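PDB 1RZ3: Rbstp0775 protein from Geobacillus stearothermophilus, which is of unknown function but belongs to the phosphoribulokinase/uridine kinase family and is probably an ATP-binding kinase, possibly acting on uridine. Local coordinates for residues S31-T36 / V148-P153; Q49-C54 / S125-I130. All coordinates share one frame; numbering follows the deposited sequence.

Interaction 1: S31-T36 / V148-P153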
# COMPACT_ATOMS: atom_id res chain seq x y z
N SER A 31 9.53 -1.28 -4.26
CA SER A 31 9.18 -2.07 -5.43
C SER A 31 9.83 -3.45 -5.41
O SER A 31 11.02 -3.58 -5.10
CB SER A 31 9.58 -1.33 -6.71
OG SER A 31 9.26 -2.10 -7.86
N ARG A 32 9.05 -4.48 -5.74
CA ARG A 32 9.54 -5.86 -5.77
C ARG A 32 10.09 -6.35 -4.43
O ARG A 32 11.11 -7.04 -4.39
CB ARG A 32 10.62 -6.02 -6.85
CG ARG A 32 10.15 -5.83 -8.28
CD ARG A 32 11.24 -6.20 -9.27
NE ARG A 32 10.86 -5.96 -10.66
CZ ARG A 32 10.67 -4.75 -11.19
NH1 ARG A 32 10.83 -3.66 -10.44
NH2 ARG A 32 10.32 -4.63 -12.46
N SER A 33 9.41 -6.02 -3.34
CA SER A 33 9.85 -6.46 -2.02
C SER A 33 8.98 -7.63 -1.58
O SER A 33 9.20 -8.22 -0.52
CB SER A 33 9.74 -5.32 -1.01
OG SER A 33 8.42 -4.83 -0.94
N GLY A 34 7.98 -7.96 -2.39
CA GLY A 34 7.09 -9.06 -2.07
C GLY A 34 5.85 -8.63 -1.31
O GLY A 34 5.11 -9.47 -0.80
N LYS A 35 5.62 -7.32 -1.23
CA LYS A 35 4.46 -6.78 -0.51
C LYS A 35 3.14 -7.38 -0.97
O LYS A 35 2.31 -7.76 -0.15
CB LYS A 35 4.36 -5.27 -0.70
CG LYS A 35 5.56 -4.47 -0.29
CD LYS A 35 5.27 -3.00 -0.51
CE LYS A 35 4.89 -2.70 -1.95
NZ LYS A 35 5.99 -3.03 -2.89
N THR A 36 2.96 -7.44 -2.28
CA THR A 36 1.72 -7.96 -2.85
C THR A 36 1.50 -9.41 -2.45
O THR A 36 0.38 -9.79 -2.08
CB THR A 36 1.72 -7.83 -4.38
OG1 THR A 36 1.77 -6.44 -4.73
CG2 THR A 36 0.47 -8.44 -4.97
N VAL A 148 3.16 -2.39 8.63
CA VAL A 148 4.29 -3.31 8.60
C VAL A 148 5.17 -2.81 7.47
O VAL A 148 4.68 -2.57 6.37
CB VAL A 148 3.89 -4.75 8.24
CG1 VAL A 148 5.12 -5.66 8.28
CG2 VAL A 148 2.83 -5.25 9.18
N TYR A 149 6.46 -2.63 7.73
CA TYR A 149 7.35 -2.20 6.65
C TYR A 149 8.14 -3.44 6.26
O TYR A 149 8.77 -4.08 7.10
CB TYR A 149 8.32 -1.11 7.11
CG TYR A 149 9.25 -0.67 5.99
CD1 TYR A 149 8.87 0.31 5.09
CD2 TYR A 149 10.50 -1.27 5.82
CE1 TYR A 149 9.70 0.69 4.03
CE2 TYR A 149 11.34 -0.91 4.76
CZ TYR A 149 10.93 0.07 3.87
OH TYR A 149 11.76 0.45 2.84
N LEU A 150 8.08 -3.79 4.98
CA LEU A 150 8.77 -4.96 4.46
C LEU A 150 10.17 -4.54 4.04
O LEU A 150 10.35 -3.95 2.98
CB LEU A 150 8.01 -5.51 3.24
CG LEU A 150 7.93 -7.02 3.10
CD1 LEU A 150 7.27 -7.59 4.35
CD2 LEU A 150 7.13 -7.39 1.86
N ASP A 151 11.16 -4.85 4.87
CA ASP A 151 12.54 -4.47 4.58
C ASP A 151 13.28 -5.54 3.79
O ASP A 151 13.44 -6.67 4.25
CB ASP A 151 13.27 -4.15 5.88
CG ASP A 151 14.61 -3.48 5.65
OD1 ASP A 151 14.77 -2.82 4.60
OD2 ASP A 151 15.50 -3.61 6.52
N CYS A 152 13.73 -5.18 2.59
CA CYS A 152 14.45 -6.10 1.72
C CYS A 152 15.75 -5.45 1.23
O CYS A 152 15.80 -4.25 1.00
CB CYS A 152 13.56 -6.48 0.52
SG CYS A 152 14.08 -7.94 -0.41
N PRO A 153 16.82 -6.25 1.06
CA PRO A 153 18.09 -5.69 0.59
C PRO A 153 18.00 -5.02 -0.78
O PRO A 153 17.11 -5.34 -1.57
CB PRO A 153 19.01 -6.91 0.58
CG PRO A 153 18.07 -8.05 0.32
CD PRO A 153 16.91 -7.71 1.22
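With chi1 at -141°, well off a staggered value, and chi2 at 58°, Leu150 sends its methyl CD2 at the backbone that leads into helix 35-48. Leu150 CD2 lies 3.3 Å from Ser33 O and 3.4 Å from Lys35 N, and it also touches Gly34 C, so one methyl is set against the peptides at the helix N-cap, Gly34. The aliphatic part of Lys35 passes obliquely to the leucine, with Lys35 CG 4.0 Å from Leu150 CD2. Bends at chi3 and chi4 then carry the ammonium away from strand 146-150, and Lys35 NZ hydrogen-bonds to Leu30 O. Ser33 OG sits between its own backbone N and carbonyl carbon (chi1 57°) and likewise hydrogen-bonds to Leu30 O; across the contact, Ser33 OG comes nearest Leu150 CD2, at 4.0 Å. Farther out, Ser33 CB meets Cys152 CB at 4.3 Å. Gly34, Lys35 and Thr36 fit the glycine-lysine-threonine end of a Walker A P-loop, consistent with the family. The contact is one of van der Waals packing, 198 Å² in all: Leu150 brings a methyl against the loop's peptides, and the polar ends of Ser33 and Lys35 are held by Leu30 within the loop itself.

Interaction 2: Q49-C54 / S125-I130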
# COMPACT_ATOMS: atom_id res chain seq x y z
N GLN A 49 -8.92 -17.57 9.97
CA GLN A 49 -8.99 -17.38 11.42
C GLN A 49 -10.32 -16.71 11.75
O GLN A 49 -10.56 -16.29 12.88
CB GLN A 49 -7.84 -16.49 11.92
CG GLN A 49 -6.45 -16.98 11.57
CD GLN A 49 -6.25 -18.45 11.87
OE1 GLN A 49 -6.51 -18.91 12.99
NE2 GLN A 49 -5.77 -19.20 10.88
N GLY A 50 -11.19 -16.59 10.74
CA GLY A 50 -12.49 -15.98 10.96
C GLY A 50 -12.55 -14.48 10.82
O GLY A 50 -13.49 -13.85 11.32
N ILE A 51 -11.57 -13.89 10.14
CA ILE A 51 -11.55 -12.44 9.95
C ILE A 51 -11.93 -12.06 8.52
O ILE A 51 -11.34 -12.57 7.57
CB ILE A 51 -10.15 -11.85 10.23
CG1 ILE A 51 -9.64 -12.30 11.61
CG2 ILE A 51 -10.21 -10.32 10.13
CD1 ILE A 51 -10.52 -11.89 12.77
N SER A 52 -12.90 -11.16 8.38
CA SER A 52 -13.29 -10.69 7.05
C SER A 52 -12.32 -9.57 6.69
O SER A 52 -12.27 -8.55 7.38
CB SER A 52 -14.72 -10.16 7.05
OG SER A 52 -15.66 -11.21 7.17
N VAL A 53 -11.56 -9.77 5.62
CA VAL A 53 -10.56 -8.79 5.19
C VAL A 53 -10.78 -8.29 3.76
O VAL A 53 -10.99 -9.08 2.84
CB VAL A 53 -9.13 -9.41 5.25
CG1 VAL A 53 -8.08 -8.35 4.89
CG2 VAL A 53 -8.87 -9.99 6.63
N CYS A 54 -10.73 -6.97 3.59
CA CYS A 54 -10.88 -6.32 2.29
C CYS A 54 -9.46 -5.84 1.93
O CYS A 54 -8.79 -5.22 2.76
CB CYS A 54 -11.84 -5.13 2.40
SG CYS A 54 -12.09 -4.21 0.86
N SER A 125 -16.50 -5.51 6.87
CA SER A 125 -15.12 -6.00 6.96
C SER A 125 -14.62 -5.80 8.39
O SER A 125 -14.95 -4.80 9.03
CB SER A 125 -14.20 -5.22 6.02
OG SER A 125 -14.57 -5.35 4.66
N ASP A 126 -13.83 -6.74 8.89
CA ASP A 126 -13.25 -6.60 10.22
C ASP A 126 -11.95 -5.81 10.07
O ASP A 126 -11.58 -5.01 10.95
CB ASP A 126 -12.93 -7.96 10.83
CG ASP A 126 -14.16 -8.80 11.06
OD1 ASP A 126 -15.08 -8.32 11.77
OD2 ASP A 126 -14.22 -9.93 10.54
N MSE A 127 -11.27 -6.03 8.95
CA MSE A 127 -10.01 -5.36 8.68
C MSE A 127 -9.89 -4.97 7.22
O MSE A 127 -10.42 -5.65 6.34
CB MSE A 127 -8.82 -6.27 9.02
CG MSE A 127 -8.86 -6.91 10.39
SE MSE A 127 -7.20 -7.85 10.82
CE MSE A 127 -7.59 -8.30 12.66
N ILE A 128 -9.19 -3.87 6.97
CA ILE A 128 -8.95 -3.40 5.61
C ILE A 128 -7.44 -3.45 5.47
O ILE A 128 -6.71 -2.88 6.29
CB ILE A 128 -9.40 -1.93 5.42
CG1 ILE A 128 -10.89 -1.78 5.78
CG2 ILE A 128 -9.13 -1.49 3.98
CD1 ILE A 128 -11.80 -2.71 5.02
N MSE A 129 -6.95 -4.13 4.44
CA MSE A 129 -5.51 -4.22 4.24
C MSE A 129 -5.09 -3.52 2.96
O MSE A 129 -5.64 -3.77 1.89
CB MSE A 129 -5.07 -5.68 4.19
CG MSE A 129 -3.57 -5.84 4.17
SE MSE A 129 -3.08 -7.68 4.08
CE MSE A 129 -3.52 -8.20 5.89
N ILE A 130 -4.12 -2.63 3.09
CA ILE A 130 -3.61 -1.86 1.96
C ILE A 130 -2.11 -2.10 1.80
O ILE A 130 -1.36 -1.96 2.77
CB ILE A 130 -3.86 -0.34 2.19
CG1 ILE A 130 -5.36 -0.11 2.42
CG2 ILE A 130 -3.35 0.47 1.01
CD1 ILE A 130 -5.71 1.31 2.80
O HOH W 1 -14.37 -11.83 13.17
O HOH W 2 -16.46 -11.49 9.69
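Asp126 reaches across to the backbone of Ser52, while Ile51 lays its CG2 methyl obliquely over both Asp126 CB and the CG of selenomethionine Met127, 3.7 Å from each. The carboxylate takes the Ser52 amide on the anti lone pair of OD2, a nearly straight bond (173°) with Ser52 N and Asp126 OD2 2.8 Å apart. With Asp126 CG beside its own backbone N (chi1 -64°), OD2 can reach that amide while the aspartate's own N-H hydrogen-bonds to Ser52 O. This carbonyl accepts twice, from Asp126 N at 2.8 Å and from Met127 N at 3.1 Å. One water joins Asp126 OD2 to Ser52 OG; a second, bound to Gly50 O, reaches OD2 weakly. Replacing Asp126 by an alanine is likely to leave the Ser52 amide without this acceptor and the turn after Gly50 less firmly fixed. Beyond, the side chain of Val53 runs across that of selenomethionine Met129, with Val53 CG1 4.1 Å from Met129 CB, on the side packed by helix 35-48, whereas Cys54 CB meets Ile128 CD1 at 3.6 Å on the other. Cys54 N hydrogen-bonds to Met127 O, and Met129 N to Cys54 O, 2.7 Å away. Gly50 closes helix 35-48 in a Schellman motif; a few residues on, strand 53-57 pairs in parallel with strand 127-132 at the sheet edge, as in the alpha/beta core of P-loop NTPases.

Overall arrangement
From the N terminus, the chain runs through helix 3-15 and strand 23-29 into the loop of interaction 1, then along helix 35-48 to the first segment of interaction 2. Residues 125-130 return to 49-54 and close a loop that holds the antiparallel pair 102-109 and 114-121. Only afterwards does 148-153 meet 31-36, so interaction 1 closes a wider loop with interaction 2 wholly within it. Both reach the same parallel sheet: interaction 2 joins edge strand 53-57 to 127-132, whereas interaction 1 sets strand 146-150, beyond strand 23-29, against the start of helix 35-48. They lie about 21 Å apart, centre to centre.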